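Ribulose-1,5-bisphosphate carboxylase/oxygenase large subunit (Rhodopseudomonas palustris, PDB 3QFW) is a RuBisCO-like protein that probably binds magnesium and may act on a RuBisCO-type substrate, though carboxylation of ribulose bisphosphate is not certain. Local coordinates at residues Phe177-Gly185 / Thr199-Gly207. Numbering follows the deposited sequence.
Sequences FAERAAAVG and TLYAPNISG
With CG of Tyr-201 (chi1 173°) and CG1 of Val-184 each anti to its own backbone N, the tyrosine ring rises from strand 200-202 to meet the valine on helix 177-185. Val-184 lays its CG1 methyl over the centre of one face of the ring in a CH-pi contact, and Pro-203 CD lies on the opposite face, displaced from the centre. At the ring's edge the helix backbone comes close, Ala-181 CA standing 4.2 Å from Tyr-201 CE2, an approach that the short alanine side chain permits; Gly-185 N lies 4.0 Å from Tyr-201 CD2. Farther along, Phe-177 CE1 packs 3.7 Å from Pro-203 CB, and its CZ lies 3.8 Å from Ile-205 CG2.

Arg-180 crosses the tyrosine at about a right angle, its CG 3.7 Å from Tyr-201 OH and its guanidinium plane 87° from the ring. Its NE forms a salt bridge to Asp-165, whose carboxylate also hydrogen-bonds Tyr-201 OH, so one acid ties both polar ends together. A phenylalanine in place of Tyr-201 would probably leave Asp-165 OD1 without its hydroxyl partner. The buried Asn-204 O, partnerless in the model, sits 3.5 Å from Phe-177 CE1 at the ring's edge.

Helix 177-185 and strand 200-202 run antiparallel, their axes 9.7 Å apart at closest approach, within the beta-alpha-beta crossover that recurs round a TIM barrel, here in the RuBisCO large-chain catalytic domain.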
ATOM      1  N   PHE B 177      -0.451  21.454   7.953  1.00 37.93           N
ATOM      2  CA  PHE B 177      -1.836  21.216   7.563  1.00 38.42           C
ATOM      3  C   PHE B 177      -2.795  22.258   8.119  1.00 43.48           C
ATOM      4  O   PHE B 177      -3.618  22.799   7.378  1.00 35.06           O
ATOM      5  CB  PHE B 177      -2.322  19.819   7.969  1.00 36.63           C
ATOM      6  CG  PHE B 177      -3.712  19.523   7.488  1.00 37.11           C
ATOM      7  CD1 PHE B 177      -3.921  18.981   6.230  1.00 38.91           C
ATOM      8  CD2 PHE B 177      -4.814  19.844   8.268  1.00 38.57           C
ATOM      9  CE1 PHE B 177      -5.216  18.738   5.760  1.00 32.77           C
ATOM     10  CE2 PHE B 177      -6.104  19.604   7.808  1.00 41.62           C
ATOM     11  CZ  PHE B 177      -6.301  19.047   6.555  1.00 36.98           C
ATOM     12  N   ALA B 178      -2.708  22.526   9.419  1.00 40.25           N
ATOM     13  CA  ALA B 178      -3.662  23.446  10.044  1.00 43.05           C
ATOM     14  C   ALA B 178      -3.601  24.836   9.411  1.00 43.24           C
ATOM     15  O   ALA B 178      -4.618  25.372   8.967  1.00 45.40           O
ATOM     16  CB  ALA B 178      -3.435  23.520  11.545  1.00 45.11           C
ATOM     17  N   GLU B 179      -2.401  25.404   9.354  1.00 43.04           N
ATOM     18  CA  GLU B 179      -2.194  26.713   8.751  1.00 45.15           C
ATOM     19  C   GLU B 179      -2.621  26.771   7.282  1.00 40.97           C
ATOM     20  O   GLU B 179      -3.239  27.744   6.849  1.00 43.32           O
ATOM     21  CB  GLU B 179      -0.728  27.139   8.881  1.00 41.89           C
ATOM     22  CG  GLU B 179      -0.331  27.604  10.276  1.00 46.77           C
ATOM     23  CD  GLU B 179       0.021  26.463  11.216  1.00 49.11           C
ATOM     24  OE1 GLU B 179      -0.232  25.286  10.872  1.00 48.04           O
ATOM     25  OE2 GLU B 179       0.566  26.746  12.305  1.00 52.89           O
ATOM     26  N   ARG B 180      -2.292  25.733   6.516  1.00 39.13           N
ATOM     27  CA  ARG B 180      -2.643  25.694   5.089  1.00 38.00           C
ATOM     28  C   ARG B 180      -4.154  25.629   4.852  1.00 39.25           C
ATOM     29  O   ARG B 180      -4.700  26.347   3.997  1.00 38.31           O
ATOM     30  CB  ARG B 180      -1.959  24.508   4.401  1.00 36.21           C
ATOM     31  CG  ARG B 180      -2.379  24.295   2.960  1.00 37.49           C
ATOM     32  CD  ARG B 180      -1.551  23.212   2.276  1.00 37.05           C
ATOM     33  NE  ARG B 180      -1.985  21.848   2.588  1.00 34.43           N
ATOM     34  CZ  ARG B 180      -1.359  21.035   3.432  1.00 35.24           C
ATOM     35  NH1 ARG B 180      -0.275  21.453   4.076  1.00 32.76           N
ATOM     36  NH2 ARG B 180      -1.815  19.805   3.643  1.00 32.57           N
ATOM     37  N   ALA B 181      -4.828  24.757   5.592  1.00 41.39           N
ATOM     38  CA  ALA B 181      -6.268  24.595   5.429  1.00 39.07           C
ATOM     39  C   ALA B 181      -6.976  25.912   5.728  1.00 39.55           C
ATOM     40  O   ALA B 181      -7.932  26.288   5.047  1.00 39.89           O
ATOM     41  CB  ALA B 181      -6.785  23.486   6.330  1.00 40.76           C
ATOM     42  N   ALA B 182      -6.497  26.621   6.744  1.00 39.01           N
ATOM     43  CA  ALA B 182      -7.108  27.891   7.123  1.00 39.29           C
ATOM     44  C   ALA B 182      -6.915  28.928   6.023  1.00 43.03           C
ATOM     45  O   ALA B 182      -7.883  29.460   5.480  1.00 44.64           O
ATOM     46  CB  ALA B 182      -6.545  28.389   8.440  1.00 41.76           C
ATOM     47  N   ALA B 183      -5.658  29.198   5.692  1.00 42.33           N
ATOM     48  CA  ALA B 183      -5.317  30.184   4.672  1.00 41.47           C
ATOM     49  C   ALA B 183      -6.013  29.909   3.340  1.00 41.12           C
ATOM     50  O   ALA B 183      -6.518  30.832   2.695  1.00 41.33           O
ATOM     51  CB  ALA B 183      -3.796  30.249   4.482  1.00 40.57           C
ATOM     52  N   VAL B 184      -6.039  28.644   2.928  1.00 35.66           N
ATOM     53  CA  VAL B 184      -6.625  28.290   1.639  1.00 40.07           C
ATOM     54  C   VAL B 184      -8.149  28.307   1.673  1.00 37.95           C
ATOM     55  O   VAL B 184      -8.797  28.884   0.792  1.00 41.50           O
ATOM     56  CB  VAL B 184      -6.154  26.907   1.149  1.00 37.21           C
ATOM     57  CG1 VAL B 184      -6.956  26.494  -0.086  1.00 36.54           C
ATOM     58  CG2 VAL B 184      -4.663  26.943   0.842  1.00 34.80           C
ATOM     59  N   GLY B 185      -8.716  27.666   2.688  1.00 40.10           N
ATOM     60  CA  GLY B 185     -10.160  27.598   2.826  1.00 39.55           C
ATOM     61  C   GLY B 185     -10.769  28.983   2.891  1.00 42.01           C
ATOM     62  O   GLY B 185     -11.806  29.240   2.284  1.00 41.60           O
ATOM     63  N   THR B 199     -17.110  26.882  -5.387  1.00 34.20           N
ATOM     64  CA  THR B 199     -15.858  26.151  -5.527  1.00 34.71           C
ATOM     65  C   THR B 199     -15.511  25.401  -4.245  1.00 31.72           C
ATOM     66  O   THR B 199     -15.605  25.960  -3.149  1.00 33.12           O
ATOM     67  CB  THR B 199     -14.685  27.101  -5.843  1.00 33.28           C
ATOM     68  OG1 THR B 199     -14.814  27.621  -7.169  1.00 34.27           O
ATOM     69  CG2 THR B 199     -13.347  26.353  -5.724  1.00 31.97           C
ATOM     70  N   LEU B 200     -15.102  24.140  -4.384  1.00 34.04           N
ATOM     71  CA  LEU B 200     -14.700  23.315  -3.236  1.00 34.61           C
ATOM     72  C   LEU B 200     -13.182  23.241  -3.066  1.00 30.45           C
ATOM     73  O   LEU B 200     -12.432  23.292  -4.042  1.00 30.56           O
ATOM     74  CB  LEU B 200     -15.239  21.890  -3.385  1.00 34.30           C
ATOM     75  CG  LEU B 200     -16.748  21.654  -3.391  1.00 31.46           C
ATOM     76  CD1 LEU B 200     -17.047  20.301  -4.007  1.00 31.06           C
ATOM     77  CD2 LEU B 200     -17.316  21.732  -1.983  1.00 37.43           C
ATOM     78  N   TYR B 201     -12.736  23.104  -1.821  1.00 32.94           N
ATOM     79  CA  TYR B 201     -11.320  22.858  -1.531  1.00 33.13           C
ATOM     80  C   TYR B 201     -11.095  21.501  -0.861  1.00 32.70           C
ATOM     81  O   TYR B 201     -11.743  21.170   0.135  1.00 33.41           O
ATOM     82  CB  TYR B 201     -10.746  23.987  -0.676  1.00 32.49           C
ATOM     83  CG  TYR B 201      -9.338  23.751  -0.172  1.00 34.94           C
ATOM     84  CD1 TYR B 201      -8.317  23.364  -1.036  1.00 34.86           C
ATOM     85  CD2 TYR B 201      -9.022  23.945   1.168  1.00 32.67           C
ATOM     86  CE1 TYR B 201      -7.015  23.149  -0.558  1.00 33.61           C
ATOM     87  CE2 TYR B 201      -7.735  23.746   1.637  1.00 31.73           C
ATOM     88  CZ  TYR B 201      -6.738  23.355   0.775  1.00 32.68           C
ATOM     89  OH  TYR B 201      -5.451  23.161   1.263  1.00 35.73           O
ATOM     90  N   ALA B 202     -10.168  20.723  -1.413  1.00 30.87           N
ATOM     91  CA  ALA B 202      -9.856  19.395  -0.893  1.00 34.04           C
ATOM     92  C   ALA B 202      -8.399  19.314  -0.403  1.00 29.29           C
ATOM     93  O   ALA B 202      -7.492  19.037  -1.179  1.00 29.90           O
ATOM     94  CB  ALA B 202     -10.118  18.343  -1.962  1.00 31.52           C
ATOM     95  N   PRO B 203      -8.169  19.610   0.881  1.00 32.79           N
ATOM     96  CA  PRO B 203      -6.820  19.478   1.454  1.00 34.71           C
ATOM     97  C   PRO B 203      -6.415  18.013   1.643  1.00 31.74           C
ATOM     98  O   PRO B 203      -7.272  17.151   1.861  1.00 30.55           O
ATOM     99  CB  PRO B 203      -6.947  20.172   2.812  1.00 33.76           C
ATOM    100  CG  PRO B 203      -8.405  20.111   3.126  1.00 33.43           C
ATOM    101  CD  PRO B 203      -9.108  20.245   1.817  1.00 31.17           C
ATOM    102  N   ASN B 204      -5.119  17.734   1.549  1.00 32.26           N
ATOM    103  CA  ASN B 204      -4.648  16.361   1.648  1.00 32.81           C
ATOM    104  C   ASN B 204      -4.406  15.953   3.090  1.00 31.52           C
ATOM    105  O   ASN B 204      -3.518  16.498   3.750  1.00 30.00           O
ATOM    106  CB  ASN B 204      -3.375  16.150   0.823  1.00 30.64           C
ATOM    107  CG  ASN B 204      -2.904  14.706   0.851  1.00 33.73           C
ATOM    108  OD1 ASN B 204      -3.627  13.804   0.428  1.00 33.41           O
ATOM    109  ND2 ASN B 204      -1.688  14.478   1.363  1.00 29.90           N
ATOM    110  N   ILE B 205      -5.194  15.006   3.588  1.00 31.98           N
ATOM    111  CA  ILE B 205      -4.954  14.461   4.929  1.00 34.84           C
ATOM    112  C   ILE B 205      -4.013  13.253   4.901  1.00 34.49           C
ATOM    113  O   ILE B 205      -4.055  12.455   3.966  1.00 31.12           O
ATOM    114  CB  ILE B 205      -6.255  14.133   5.674  1.00 32.89           C
ATOM    115  CG1 ILE B 205      -7.090  13.123   4.882  1.00 37.26           C
ATOM    116  CG2 ILE B 205      -7.046  15.415   5.904  1.00 38.83           C
ATOM    117  CD1 ILE B 205      -8.160  12.448   5.707  1.00 39.38           C
ATOM    118  N   SER B 206      -3.192  13.126   5.947  1.00 31.44           N
ATOM    119  CA  SER B 206      -1.975  12.316   5.915  1.00 35.14           C
ATOM    120  C   SER B 206      -1.653  11.601   7.231  1.00 33.60           C
ATOM    121  O   SER B 206      -2.167  11.962   8.290  1.00 32.27           O
ATOM    122  CB  SER B 206      -0.786  13.240   5.607  1.00 28.23           C
ATOM    123  OG  SER B 206       0.003  12.715   4.566  1.00 39.90           O
ATOM    124  N   GLY B 207      -0.776  10.601   7.153  1.00 30.22           N
ATOM    125  CA  GLY B 207      -0.177  10.001   8.340  1.00 30.15           C
ATOM    126  C   GLY B 207      -0.924   8.801   8.899  1.00 31.64           C
ATOM    127  O   GLY B 207      -1.495   8.016   8.147  1.00 31.69           O
TER